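Local coordinates for protein L-Ala-D/L-Glu epimerase, a muconate lactonizing enzyme (Klebsiella pneumoniae subsp. pneumoniae MGH 78578, PDB 3FCP) that belongs to the enolase superfamily, joining an N-terminal enolase-type domain to a TIM-barrel-like C-terminal domain that holds a magnesium ion, at residues A[130-135]-A[352-357]; A[235-240]-A[263-268]; A[254-259]-A[284-289]; A[273-278]-A[315-320]. All coordinates share one frame; numbering follows the deposited sequence.

How the contacts relate
Contacts 2, 3 and 4 all lie in the barrel-type domain, whereas contact 1 sits at its surface and ties together chain regions 217 residues apart, with the other three contacts falling between its two segments. Contacts 2 and 3 share helix 256-264, one near each end, with centres 16 Å apart. Contacts 3 and 4 are closer, with centres 10 Å apart, and they touch through Ala254 with Ala278 and Ala288 with Leu320. Contact 4 reaches contact 1 as well, where Leu133 N probably bonds to Ser318 O. Along the chain, contact 2 closes before contact 4 opens. Contact 4 is buried; the others lie farther out, where the barrel's outer layer also meets a second subunit.

Contact 1. Residues A[130-135]-A[352-357]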
loop_
_atom_site.group_PDB
_atom_site.type_symbol
_atom_site.label_atom_id
_atom_site.label_comp_id
_atom_site.label_asym_id
_atom_site.label_seq_id
_atom_site.Cartn_x
_atom_site.Cartn_y
_atom_site.Cartn_z
ATOM N N GLY A 130 -21.090 -0.589 -34.184
ATOM C CA GLY A 130 -21.160 0.838 -33.920
ATOM C C GLY A 130 -20.627 1.763 -34.995
ATOM O O GLY A 130 -20.821 2.977 -34.915
ATOM N N GLY A 131 -19.951 1.206 -35.992
ATOM C CA GLY A 131 -19.420 2.034 -37.059
ATOM C C GLY A 131 -17.909 2.108 -37.065
ATOM O O GLY A 131 -17.265 2.143 -36.013
ATOM N N ALA A 132 -17.342 2.135 -38.262
ATOM C CA ALA A 132 -15.900 2.206 -38.420
ATOM C C ALA A 132 -15.393 3.637 -38.339
ATOM O O ALA A 132 -15.951 4.549 -38.959
ATOM C CB ALA A 132 -15.495 1.593 -39.749
ATOM N N LEU A 133 -14.334 3.826 -37.562
ATOM C CA LEU A 133 -13.706 5.130 -37.411
ATOM C C LEU A 133 -12.745 5.284 -38.583
ATOM O O LEU A 133 -12.414 6.393 -39.001
ATOM C CB LEU A 133 -12.898 5.171 -36.114
ATOM C CG LEU A 133 -13.437 5.803 -34.828
ATOM C CD1 LEU A 133 -14.940 5.669 -34.724
ATOM C CD2 LEU A 133 -12.725 5.141 -33.646
ATOM N N GLN A 134 -12.320 4.142 -39.113
ATOM C CA GLN A 134 -11.346 4.087 -40.198
ATOM C C GLN A 134 -11.668 2.862 -41.053
ATOM O O GLN A 134 -11.972 1.792 -40.515
ATOM C CB GLN A 134 -9.963 3.935 -39.564
ATOM C CG GLN A 134 -8.780 4.291 -40.411
ATOM C CD GLN A 134 -7.481 4.049 -39.662
ATOM O OE1 GLN A 134 -6.402 4.415 -40.127
ATOM N NE2 GLN A 134 -7.582 3.419 -38.491
ATOM N N THR A 135 -11.600 3.010 -42.373
ATOM C CA THR A 135 -11.903 1.899 -43.262
ATOM C C THR A 135 -10.643 1.340 -43.937
ATOM O O THR A 135 -10.712 0.459 -44.793
ATOM C CB THR A 135 -12.953 2.328 -44.316
ATOM O OG1 THR A 135 -13.566 1.163 -44.871
ATOM C CG2 THR A 135 -12.310 3.137 -45.424
ATOM N N LEU A 352 -10.611 -2.413 -45.439
ATOM C CA LEU A 352 -11.700 -3.093 -44.745
ATOM C C LEU A 352 -12.948 -3.150 -45.625
ATOM O O LEU A 352 -13.473 -2.118 -46.032
ATOM C CB LEU A 352 -12.048 -2.363 -43.449
ATOM C CG LEU A 352 -13.202 -2.999 -42.670
ATOM C CD1 LEU A 352 -12.742 -4.316 -42.057
ATOM C CD2 LEU A 352 -13.678 -2.047 -41.588
ATOM N N PRO A 353 -13.442 -4.361 -45.924
ATOM C CA PRO A 353 -14.643 -4.455 -46.760
ATOM C C PRO A 353 -15.811 -3.769 -46.056
ATOM O O PRO A 353 -15.871 -3.747 -44.826
ATOM C CB PRO A 353 -14.869 -5.965 -46.879
ATOM C CG PRO A 353 -13.497 -6.549 -46.672
ATOM C CD PRO A 353 -12.935 -5.696 -45.565
ATOM N N GLN A 354 -16.734 -3.194 -46.820
ATOM C CA GLN A 354 -17.890 -2.552 -46.215
ATOM C C GLN A 354 -19.192 -3.084 -46.807
ATOM O O GLN A 354 -20.216 -2.408 -46.782
ATOM C CB GLN A 354 -17.819 -1.032 -46.370
ATOM C CG GLN A 354 -16.774 -0.348 -45.486
ATOM C CD GLN A 354 -17.060 -0.480 -43.995
ATOM O OE1 GLN A 354 -16.753 -1.501 -43.373
ATOM N NE2 GLN A 354 -17.652 0.557 -43.418
ATOM N N THR A 355 -19.140 -4.299 -47.341
ATOM C CA THR A 355 -20.321 -4.939 -47.902
ATOM C C THR A 355 -20.994 -5.647 -46.723
ATOM O O THR A 355 -20.459 -5.635 -45.612
ATOM C CB THR A 355 -19.927 -5.945 -48.998
ATOM O OG1 THR A 355 -18.992 -6.891 -48.471
ATOM C CG2 THR A 355 -19.289 -5.213 -50.178
ATOM N N PRO A 356 -22.166 -6.274 -46.935
ATOM C CA PRO A 356 -22.834 -6.952 -45.811
ATOM C C PRO A 356 -22.037 -8.074 -45.145
ATOM O O PRO A 356 -21.425 -8.896 -45.817
ATOM C CB PRO A 356 -24.133 -7.459 -46.436
ATOM C CG PRO A 356 -24.413 -6.423 -47.513
ATOM C CD PRO A 356 -23.037 -6.261 -48.126
ATOM N N GLY A 357 -22.066 -8.104 -43.815
ATOM C CA GLY A 357 -21.343 -9.125 -43.075
ATOM C C GLY A 357 -19.850 -8.870 -43.006
ATOM O O GLY A 357 -19.404 -7.720 -42.955
#
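An antiparallel pairing is carried one step past the ends of strands 136-143 and 349-351 by Thr135 and Leu352, whose CA atoms stand 5.2 Å apart. Leu352 N donates to Thr135 O over 2.9 Å with an N-H...O angle of 164°, a nearly straight bond whose donor lies out of the carbonyl plane, tilted 32° from it. The same oxygen is 3.4 Å from Leu352 CB, so the carbonyl meets both the N-H and the first carbon of the side chain. Farther out, the CG of Leu352, anti to its backbone nitrogen (chi1 179°), carries CD2 to within 4.5 Å of Ala132 CB, a loose apolar touch. Around this leucine, Leu314 and His315 of helix 307-317 and Ser126 of helix 125-128 complete a buried setting. On the exposed side, the Thr135 hydroxyl OG1 comes within 3.6 Å of Gln354 CG, the two side chains crossing at a slant. Gly130, the C-prime residue of a Schellman motif, ends helix 125-128 and lets the chain turn toward the strand. A second subunit bonds to the same loop: its Asn87 and Asn89 side-chain amides donate to the carbonyls of Ala132 and Gly131, respectively. One backbone bond thus extends the register of the paired strands by a residue, while the side chains add light touches, Leu352 turned to the buried side and Thr135 with Gln354 to the exposed one.

Contact 2. Residues A[235-240]-A[263-268]; sequences ALVRLS and AQQGFT
Ser240 and Thr268 form the tight end of this contact, between helix 233-242 and the loop that leaves helix 256-264 in the barrel-type domain. Ser240 CB lies 3.1 Å from Thr268 O, and Thr268 CG2 is 3.2 Å from Ser240 O, so each residue presses a carbon against the other's carbonyl. Between them the Ser240 hydroxyl works in two directions: OG donates to Val237 O within its own helix over 2.7 Å and accepts from Thr268 N over 3.2 Å, with an N-H...O angle of 166°. A chi1 of 77° folds OG back toward that helical carbonyl. Next to it, Leu236 CG sits 3.9 Å from Phe267 CE1, meeting the ring at a slant, and strand 246-249 receives the same phenyl group through Ile247 and Ala249. The other end is the solvent side: Val237 is still buried, but its partner Gln265 is exposed. Val237 CG2 lies across the extended Gln265 chain, 3.7 Å from Gln265 NE2. Here Gly266, at positive phi, closes helix 256-264 with a Schellman motif, and its main chain runs beneath the valine, with Gly266 C 3.9 Å from Val237 CG1. Thr268 also packs on Arg238 of another subunit. The Ser240 hydroxyl is thus held by a donor and an acceptor at once, which satisfies a buried group where the two backbones come close and fixes its rotation.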
loop_
_atom_site.group_PDB
_atom_site.type_symbol
_atom_site.label_atom_id
_atom_site.label_comp_id
_atom_site.label_asym_id
_atom_site.label_seq_id
_atom_site.Cartn_x
_atom_site.Cartn_y
_atom_site.Cartn_z
ATOM N N ALA A 235 5.985 -9.070 -12.412
ATOM C CA ALA A 235 7.178 -8.576 -13.102
ATOM C C ALA A 235 6.783 -7.645 -14.251
ATOM O O ALA A 235 7.430 -6.615 -14.478
ATOM C CB ALA A 235 8.003 -9.747 -13.643
ATOM N N LEU A 236 5.727 -8.012 -14.977
ATOM C CA LEU A 236 5.261 -7.202 -16.101
ATOM C C LEU A 236 4.910 -5.794 -15.609
ATOM O O LEU A 236 5.288 -4.802 -16.222
ATOM C CB LEU A 236 4.030 -7.839 -16.761
ATOM C CG LEU A 236 3.561 -7.133 -18.040
ATOM C CD1 LEU A 236 4.618 -7.326 -19.129
ATOM C CD2 LEU A 236 2.229 -7.702 -18.509
ATOM N N VAL A 237 4.187 -5.715 -14.498
ATOM C CA VAL A 237 3.806 -4.428 -13.929
ATOM C C VAL A 237 5.024 -3.611 -13.518
ATOM O O VAL A 237 5.102 -2.415 -13.808
ATOM C CB VAL A 237 2.897 -4.611 -12.692
ATOM C CG1 VAL A 237 2.677 -3.272 -11.994
ATOM C CG2 VAL A 237 1.557 -5.217 -13.127
ATOM N N ARG A 238 5.967 -4.257 -12.835
ATOM C CA ARG A 238 7.177 -3.579 -12.380
ATOM C C ARG A 238 7.947 -3.024 -13.581
ATOM O O ARG A 238 8.388 -1.872 -13.575
ATOM C CB ARG A 238 8.060 -4.552 -11.586
ATOM C CG ARG A 238 9.351 -3.932 -11.051
ATOM C CD ARG A 238 10.146 -4.920 -10.187
ATOM N NE ARG A 238 10.489 -6.151 -10.896
ATOM C CZ ARG A 238 9.986 -7.347 -10.605
ATOM N NH1 ARG A 238 9.118 -7.476 -9.610
ATOM N NH2 ARG A 238 10.338 -8.411 -11.317
ATOM N N LEU A 239 8.095 -3.844 -14.612
ATOM C CA LEU A 239 8.796 -3.416 -15.813
ATOM C C LEU A 239 8.081 -2.223 -16.462
ATOM O O LEU A 239 8.726 -1.260 -16.862
ATOM C CB LEU A 239 8.899 -4.580 -16.803
ATOM C CG LEU A 239 9.810 -5.725 -16.346
ATOM C CD1 LEU A 239 9.575 -6.955 -17.201
ATOM C CD2 LEU A 239 11.271 -5.272 -16.422
ATOM N N SER A 240 6.752 -2.267 -16.533
ATOM C CA SER A 240 6.007 -1.168 -17.150
ATOM C C SER A 240 6.179 0.138 -16.379
ATOM O O SER A 240 6.024 1.221 -16.935
ATOM C CB SER A 240 4.511 -1.505 -17.250
ATOM O OG SER A 240 3.848 -1.373 -16.001
ATOM N N ALA A 263 -4.634 -3.610 -15.050
ATOM C CA ALA A 263 -4.651 -2.155 -14.932
ATOM C C ALA A 263 -4.711 -1.719 -13.457
ATOM O O ALA A 263 -3.975 -0.832 -13.021
ATOM C CB ALA A 263 -5.850 -1.591 -15.706
ATOM N N GLN A 264 -5.591 -2.358 -12.696
ATOM C CA GLN A 264 -5.770 -2.048 -11.280
ATOM C C GLN A 264 -4.458 -2.291 -10.530
ATOM O O GLN A 264 -4.121 -1.582 -9.582
ATOM C CB GLN A 264 -6.902 -2.931 -10.721
ATOM C CG GLN A 264 -7.222 -2.756 -9.243
ATOM C CD GLN A 264 -6.181 -3.376 -8.334
ATOM O OE1 GLN A 264 -5.875 -4.561 -8.438
ATOM N NE2 GLN A 264 -5.629 -2.572 -7.435
ATOM N N GLN A 265 -3.712 -3.287 -10.988
ATOM C CA GLN A 265 -2.441 -3.652 -10.384
ATOM C C GLN A 265 -1.370 -2.586 -10.628
ATOM O O GLN A 265 -0.331 -2.582 -9.967
ATOM C CB GLN A 265 -1.988 -4.988 -10.956
ATOM C CG GLN A 265 -1.088 -5.796 -10.051
ATOM C CD GLN A 265 -0.821 -7.176 -10.622
ATOM O OE1 GLN A 265 -1.744 -7.850 -11.098
ATOM N NE2 GLN A 265 0.440 -7.608 -10.575
ATOM N N GLY A 266 -1.622 -1.691 -11.582
ATOM C CA GLY A 266 -0.672 -0.630 -11.868
ATOM C C GLY A 266 0.034 -0.702 -13.213
ATOM O O GLY A 266 0.926 0.102 -13.491
ATOM N N PHE A 267 -0.347 -1.655 -14.055
ATOM C CA PHE A 267 0.284 -1.787 -15.363
ATOM C C PHE A 267 0.009 -0.569 -16.238
ATOM O O PHE A 267 -1.116 -0.082 -16.310
ATOM C CB PHE A 267 -0.234 -3.026 -16.103
ATOM C CG PHE A 267 0.281 -3.144 -17.516
ATOM C CD1 PHE A 267 1.548 -3.655 -17.767
ATOM C CD2 PHE A 267 -0.491 -2.712 -18.588
ATOM C CE1 PHE A 267 2.044 -3.739 -19.072
ATOM C CE2 PHE A 267 -0.010 -2.787 -19.896
ATOM C CZ PHE A 267 1.264 -3.303 -20.140
ATOM N N THR A 268 1.043 -0.075 -16.903
ATOM C CA THR A 268 0.875 1.055 -17.799
ATOM C C THR A 268 1.561 0.697 -19.114
ATOM O O THR A 268 2.682 0.184 -19.125
ATOM C CB THR A 268 1.470 2.360 -17.211
ATOM O OG1 THR A 268 1.245 3.439 -18.133
ATOM C CG2 THR A 268 2.961 2.216 -16.948
#

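Contact 3. Residues A[254-259]-A[284-289]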
loop_
_atom_site.group_PDB
_atom_site.type_symbol
_atom_site.label_atom_id
_atom_site.label_comp_id
_atom_site.label_asym_id
_atom_site.label_seq_id
_atom_site.Cartn_x
_atom_site.Cartn_y
_atom_site.Cartn_z
ATOM N N ALA A 254 -6.326 -11.501 -21.706
ATOM C CA ALA A 254 -7.168 -12.132 -22.717
ATOM C C ALA A 254 -8.572 -11.532 -22.725
ATOM O O ALA A 254 -9.083 -11.113 -23.774
ATOM C CB ALA A 254 -7.251 -13.643 -22.461
ATOM N N THR A 255 -9.182 -11.490 -21.542
ATOM C CA THR A 255 -10.543 -10.993 -21.379
ATOM C C THR A 255 -10.601 -9.651 -20.661
ATOM O O THR A 255 -9.606 -9.180 -20.111
ATOM C CB THR A 255 -11.362 -11.974 -20.541
ATOM O OG1 THR A 255 -10.855 -11.958 -19.204
ATOM C CG2 THR A 255 -11.240 -13.400 -21.096
ATOM N N ALA A 256 -11.786 -9.051 -20.657
ATOM C CA ALA A 256 -12.001 -7.779 -19.980
ATOM C C ALA A 256 -11.669 -7.942 -18.497
ATOM O O ALA A 256 -11.194 -7.002 -17.858
ATOM C CB ALA A 256 -13.451 -7.324 -20.159
ATOM N N TYR A 257 -11.916 -9.132 -17.948
ATOM C CA TYR A 257 -11.609 -9.373 -16.538
ATOM C C TYR A 257 -10.101 -9.245 -16.333
ATOM O O TYR A 257 -9.662 -8.549 -15.425
ATOM C CB TYR A 257 -12.060 -10.772 -16.091
ATOM C CG TYR A 257 -13.545 -11.027 -16.203
ATOM C CD1 TYR A 257 -14.047 -11.905 -17.166
ATOM C CD2 TYR A 257 -14.447 -10.425 -15.322
ATOM C CE1 TYR A 257 -15.409 -12.186 -17.249
ATOM C CE2 TYR A 257 -15.820 -10.698 -15.391
ATOM C CZ TYR A 257 -16.289 -11.579 -16.355
ATOM O OH TYR A 257 -17.629 -11.872 -16.420
ATOM N N ASP A 258 -9.310 -9.915 -17.171
ATOM C CA ASP A 258 -7.845 -9.827 -17.059
ATOM C C ASP A 258 -7.398 -8.384 -17.254
ATOM O O ASP A 258 -6.483 -7.900 -16.583
ATOM C CB ASP A 258 -7.128 -10.665 -18.132
ATOM C CG ASP A 258 -7.516 -12.121 -18.101
ATOM O OD1 ASP A 258 -7.773 -12.657 -17.005
ATOM O OD2 ASP A 258 -7.546 -12.739 -19.183
ATOM N N GLY A 259 -8.040 -7.711 -18.205
ATOM C CA GLY A 259 -7.695 -6.334 -18.500
ATOM C C GLY A 259 -7.861 -5.415 -17.308
ATOM O O GLY A 259 -7.014 -4.555 -17.054
ATOM N N VAL A 284 -14.304 -8.850 -27.580
ATOM C CA VAL A 284 -13.040 -8.147 -27.400
ATOM C C VAL A 284 -13.237 -6.653 -27.119
ATOM O O VAL A 284 -12.372 -6.013 -26.517
ATOM C CB VAL A 284 -12.116 -8.318 -28.642
ATOM C CG1 VAL A 284 -12.641 -7.497 -29.810
ATOM C CG2 VAL A 284 -10.679 -7.916 -28.282
ATOM N N LEU A 285 -14.375 -6.103 -27.540
ATOM C CA LEU A 285 -14.659 -4.686 -27.322
ATOM C C LEU A 285 -14.789 -4.308 -25.846
ATOM O O LEU A 285 -14.505 -3.165 -25.474
ATOM C CB LEU A 285 -15.930 -4.273 -28.081
ATOM C CG LEU A 285 -15.844 -4.459 -29.599
ATOM C CD1 LEU A 285 -17.166 -4.065 -30.249
ATOM C CD2 LEU A 285 -14.708 -3.608 -30.153
ATOM N N ALA A 286 -15.213 -5.252 -25.004
ATOM C CA ALA A 286 -15.330 -4.963 -23.570
ATOM C C ALA A 286 -13.923 -4.730 -23.006
ATOM O O ALA A 286 -13.694 -3.817 -22.213
ATOM C CB ALA A 286 -16.011 -6.126 -22.837
ATOM N N LEU A 287 -12.979 -5.565 -23.428
ATOM C CA LEU A 287 -11.593 -5.442 -22.986
ATOM C C LEU A 287 -11.065 -4.090 -23.470
ATOM O O LEU A 287 -10.375 -3.375 -22.740
ATOM C CB LEU A 287 -10.745 -6.559 -23.600
ATOM C CG LEU A 287 -9.488 -7.085 -22.901
ATOM C CD1 LEU A 287 -8.512 -7.540 -23.974
ATOM C CD2 LEU A 287 -8.854 -6.046 -21.982
ATOM N N ALA A 288 -11.387 -3.742 -24.708
ATOM C CA ALA A 288 -10.937 -2.466 -25.263
ATOM C C ALA A 288 -11.440 -1.283 -24.427
ATOM O O ALA A 288 -10.681 -0.359 -24.137
ATOM C CB ALA A 288 -11.407 -2.322 -26.710
ATOM N N ARG A 289 -12.713 -1.308 -24.034
ATOM C CA ARG A 289 -13.270 -0.214 -23.238
ATOM C C ARG A 289 -12.644 -0.134 -21.840
ATOM O O ARG A 289 -12.473 0.954 -21.295
ATOM C CB ARG A 289 -14.794 -0.346 -23.129
ATOM C CG ARG A 289 -15.541 -0.253 -24.464
ATOM C CD ARG A 289 -15.224 1.031 -25.235
ATOM N NE ARG A 289 -16.016 1.139 -26.463
ATOM C CZ ARG A 289 -15.754 1.983 -27.459
ATOM N NH1 ARG A 289 -14.711 2.800 -27.384
ATOM N NH2 ARG A 289 -16.540 2.024 -28.528
#
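Leu287 lies against the start of helix 256-264, where the CA atoms of Ala256 and Leu287 come within 3.8 Å, a close backbone approach consistent with the small residues Ala256, Ala286 and Gly259. Its CB meets the Ala256 backbone, 4.0 Å from Ala256 N. The next atom, CG, set anti to the leucine nitrogen (chi1 -152°, well off the ideal), rests 3.5 Å from Thr255 O. From there the branches part: CD1 reaches Ala254 O at 3.6 Å, and CD2 comes 3.7 Å from Gly259 CA, directly against the glycine backbone. Alongside, Ala256 CB and Ala286 CB touch at 3.9 Å. The backbone that receives the leucine is stiffened by a capping box: Asp258 N donates to Thr255 OG1 at a nearly straight 170°, and Thr255 N returns a bond of 3.1 Å to Asp258 OD2, from above the carboxylate plane. Ala254 N also donates to that oxygen, on its anti lone pair. Beneath, Tyr271 and Leu273 of strand 270-273 also touch Leu287. Helices 256-264 and 283-294, with strand 270-273 and the short helix 275-278 between them in the chain, pack side by side over that strand, as neighbouring outer helices do in a beta/alpha (TIM-type) barrel.

Contact 4. Residues A[273-278]-A[315-320]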
loop_
_atom_site.group_PDB
_atom_site.type_symbol
_atom_site.label_atom_id
_atom_site.label_comp_id
_atom_site.label_asym_id
_atom_site.label_seq_id
_atom_site.Cartn_x
_atom_site.Cartn_y
_atom_site.Cartn_z
ATOM N N LEU A 273 -5.004 -6.585 -28.220
ATOM C CA LEU A 273 -6.351 -7.132 -28.360
ATOM C C LEU A 273 -6.343 -8.245 -29.412
ATOM O O LEU A 273 -5.714 -8.107 -30.463
ATOM C CB LEU A 273 -7.333 -6.040 -28.806
ATOM C CG LEU A 273 -7.419 -4.739 -28.008
ATOM C CD1 LEU A 273 -8.354 -3.760 -28.717
ATOM C CD2 LEU A 273 -7.918 -5.036 -26.603
ATOM N N LYS A 274 -7.017 -9.353 -29.118
ATOM C CA LYS A 274 -7.124 -10.465 -30.065
ATOM C C LYS A 274 -8.507 -11.076 -29.896
ATOM O O LYS A 274 -8.907 -11.409 -28.783
ATOM C CB LYS A 274 -6.045 -11.525 -29.800
ATOM C CG LYS A 274 -4.613 -11.032 -30.058
ATOM C CD LYS A 274 -3.595 -12.152 -29.927
ATOM C CE LYS A 274 -2.171 -11.635 -30.189
ATOM N NZ LYS A 274 -1.177 -12.727 -30.108
ATOM N N ILE A 275 -9.244 -11.234 -30.992
ATOM C CA ILE A 275 -10.586 -11.788 -30.864
ATOM C C ILE A 275 -10.571 -13.204 -30.294
ATOM O O ILE A 275 -11.469 -13.570 -29.526
ATOM C CB ILE A 275 -11.373 -11.749 -32.215
ATOM C CG1 ILE A 275 -10.742 -12.673 -33.255
ATOM C CG2 ILE A 275 -11.421 -10.317 -32.742
ATOM C CD1 ILE A 275 -11.557 -12.737 -34.564
ATOM N N ALA A 276 -9.539 -13.980 -30.634
ATOM C CA ALA A 276 -9.418 -15.361 -30.151
ATOM C C ALA A 276 -9.284 -15.454 -28.631
ATOM O O ALA A 276 -9.812 -16.381 -28.011
ATOM C CB ALA A 276 -8.220 -16.057 -30.817
ATOM N N LYS A 277 -8.565 -14.505 -28.036
ATOM C CA LYS A 277 -8.361 -14.490 -26.590
ATOM C C LYS A 277 -9.603 -14.054 -25.817
ATOM O O LYS A 277 -9.839 -14.523 -24.702
ATOM C CB LYS A 277 -7.201 -13.552 -26.208
ATOM C CG LYS A 277 -5.806 -14.000 -26.665
ATOM C CD LYS A 277 -4.685 -13.147 -26.056
ATOM C CE LYS A 277 -4.800 -11.667 -26.423
ATOM N NZ LYS A 277 -3.789 -10.809 -25.716
ATOM N N ALA A 278 -10.395 -13.168 -26.412
ATOM C CA ALA A 278 -11.584 -12.638 -25.747
ATOM C C ALA A 278 -12.893 -13.363 -26.037
ATOM O O ALA A 278 -13.836 -13.279 -25.248
ATOM C CB ALA A 278 -11.740 -11.170 -26.089
ATOM N N HIS A 315 -12.766 -5.766 -38.539
ATOM C CA HIS A 315 -14.042 -5.075 -38.358
ATOM C C HIS A 315 -14.119 -4.486 -36.948
ATOM O O HIS A 315 -14.624 -3.378 -36.760
ATOM C CB HIS A 315 -15.211 -6.026 -38.604
ATOM C CG HIS A 315 -15.575 -6.166 -40.051
ATOM N ND1 HIS A 315 -16.192 -5.160 -40.764
ATOM C CD2 HIS A 315 -15.386 -7.182 -40.925
ATOM C CE1 HIS A 315 -16.367 -5.550 -42.012
ATOM N NE2 HIS A 315 -15.886 -6.774 -42.137
ATOM N N ALA A 316 -13.613 -5.235 -35.969
ATOM C CA ALA A 316 -13.592 -4.786 -34.579
ATOM C C ALA A 316 -12.561 -3.668 -34.399
ATOM O O ALA A 316 -12.852 -2.633 -33.794
ATOM C CB ALA A 316 -13.266 -5.962 -33.649
ATOM N N TRP A 317 -11.360 -3.871 -34.938
ATOM C CA TRP A 317 -10.293 -2.874 -34.828
ATOM C C TRP A 317 -10.689 -1.525 -35.434
ATOM O O TRP A 317 -10.271 -0.471 -34.947
ATOM C CB TRP A 317 -9.016 -3.362 -35.529
ATOM C CG TRP A 317 -8.387 -4.645 -35.010
ATOM C CD1 TRP A 317 -7.412 -5.382 -35.637
ATOM C CD2 TRP A 317 -8.699 -5.351 -33.798
ATOM N NE1 TRP A 317 -7.103 -6.494 -34.895
ATOM C CE2 TRP A 317 -7.879 -6.503 -33.764
ATOM C CE3 TRP A 317 -9.594 -5.124 -32.738
ATOM C CZ2 TRP A 317 -7.929 -7.432 -32.713
ATOM C CZ3 TRP A 317 -9.645 -6.046 -31.695
ATOM C CH2 TRP A 317 -8.816 -7.189 -31.691
ATOM N N SER A 318 -11.498 -1.561 -36.491
ATOM C CA SER A 318 -11.930 -0.344 -37.178
ATOM C C SER A 318 -12.756 0.592 -36.312
ATOM O O SER A 318 -12.813 1.797 -36.560
ATOM C CB SER A 318 -12.751 -0.693 -38.426
ATOM O OG SER A 318 -14.073 -1.083 -38.084
ATOM N N THR A 319 -13.410 0.044 -35.300
ATOM C CA THR A 319 -14.248 0.866 -34.440
ATOM C C THR A 319 -13.470 1.518 -33.303
ATOM O O THR A 319 -14.041 2.291 -32.534
ATOM C CB THR A 319 -15.348 0.034 -33.788
ATOM O OG1 THR A 319 -14.754 -0.828 -32.808
ATOM C CG2 THR A 319 -16.078 -0.811 -34.834
ATOM N N LEU A 320 -12.174 1.233 -33.209
ATOM C CA LEU A 320 -11.369 1.755 -32.103
ATOM C C LEU A 320 -10.136 2.554 -32.490
ATOM O O LEU A 320 -9.585 2.372 -33.569
ATOM C CB LEU A 320 -10.885 0.587 -31.232
ATOM C CG LEU A 320 -11.908 -0.413 -30.700
ATOM C CD1 LEU A 320 -11.207 -1.718 -30.307
ATOM C CD2 LEU A 320 -12.639 0.211 -29.523
#
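Leu273 and Trp317 keep their backbones well apart, 8.7 Å between CA atoms, with strand 270-273 ending on one side and a type I turn from Trp317 to Leu320 following helix 307-317 on the other. Within this TIM-barrel-like domain the gap is bridged by side chains, chiefly the tryptophan. With CG anti to the carbonyl carbon (chi1 -61°), the indole runs toward the strand end, and its CH2 comes 3.4 Å from Leu273 CB, the two side chains passing in opposite directions. CZ2 lies 3.2 Å from Leu273 O, while Ile275 CG2 touches CH2 more loosely at 4.2 Å. Higher along the leucine, CD1 meets Leu320 CD1 at 3.9 Å, and Val284 of helix 283-294 also packs on the indole. The Lys274 side chain, at the N-cap of helix 275-278, leaves the backbone away from Trp317, and its NZ is hydrogen-bonded to OD2 of Asp250, a magnesium ligand also salt-bridged to Lys277. The strand end that the indole packs against is thus the one carrying a lysine to the metal site. On the turn, Ala316 O accepts from both Thr319 N and Thr319 OG1, the hydroxyl donating over 2.8 Å in the carbonyl plane.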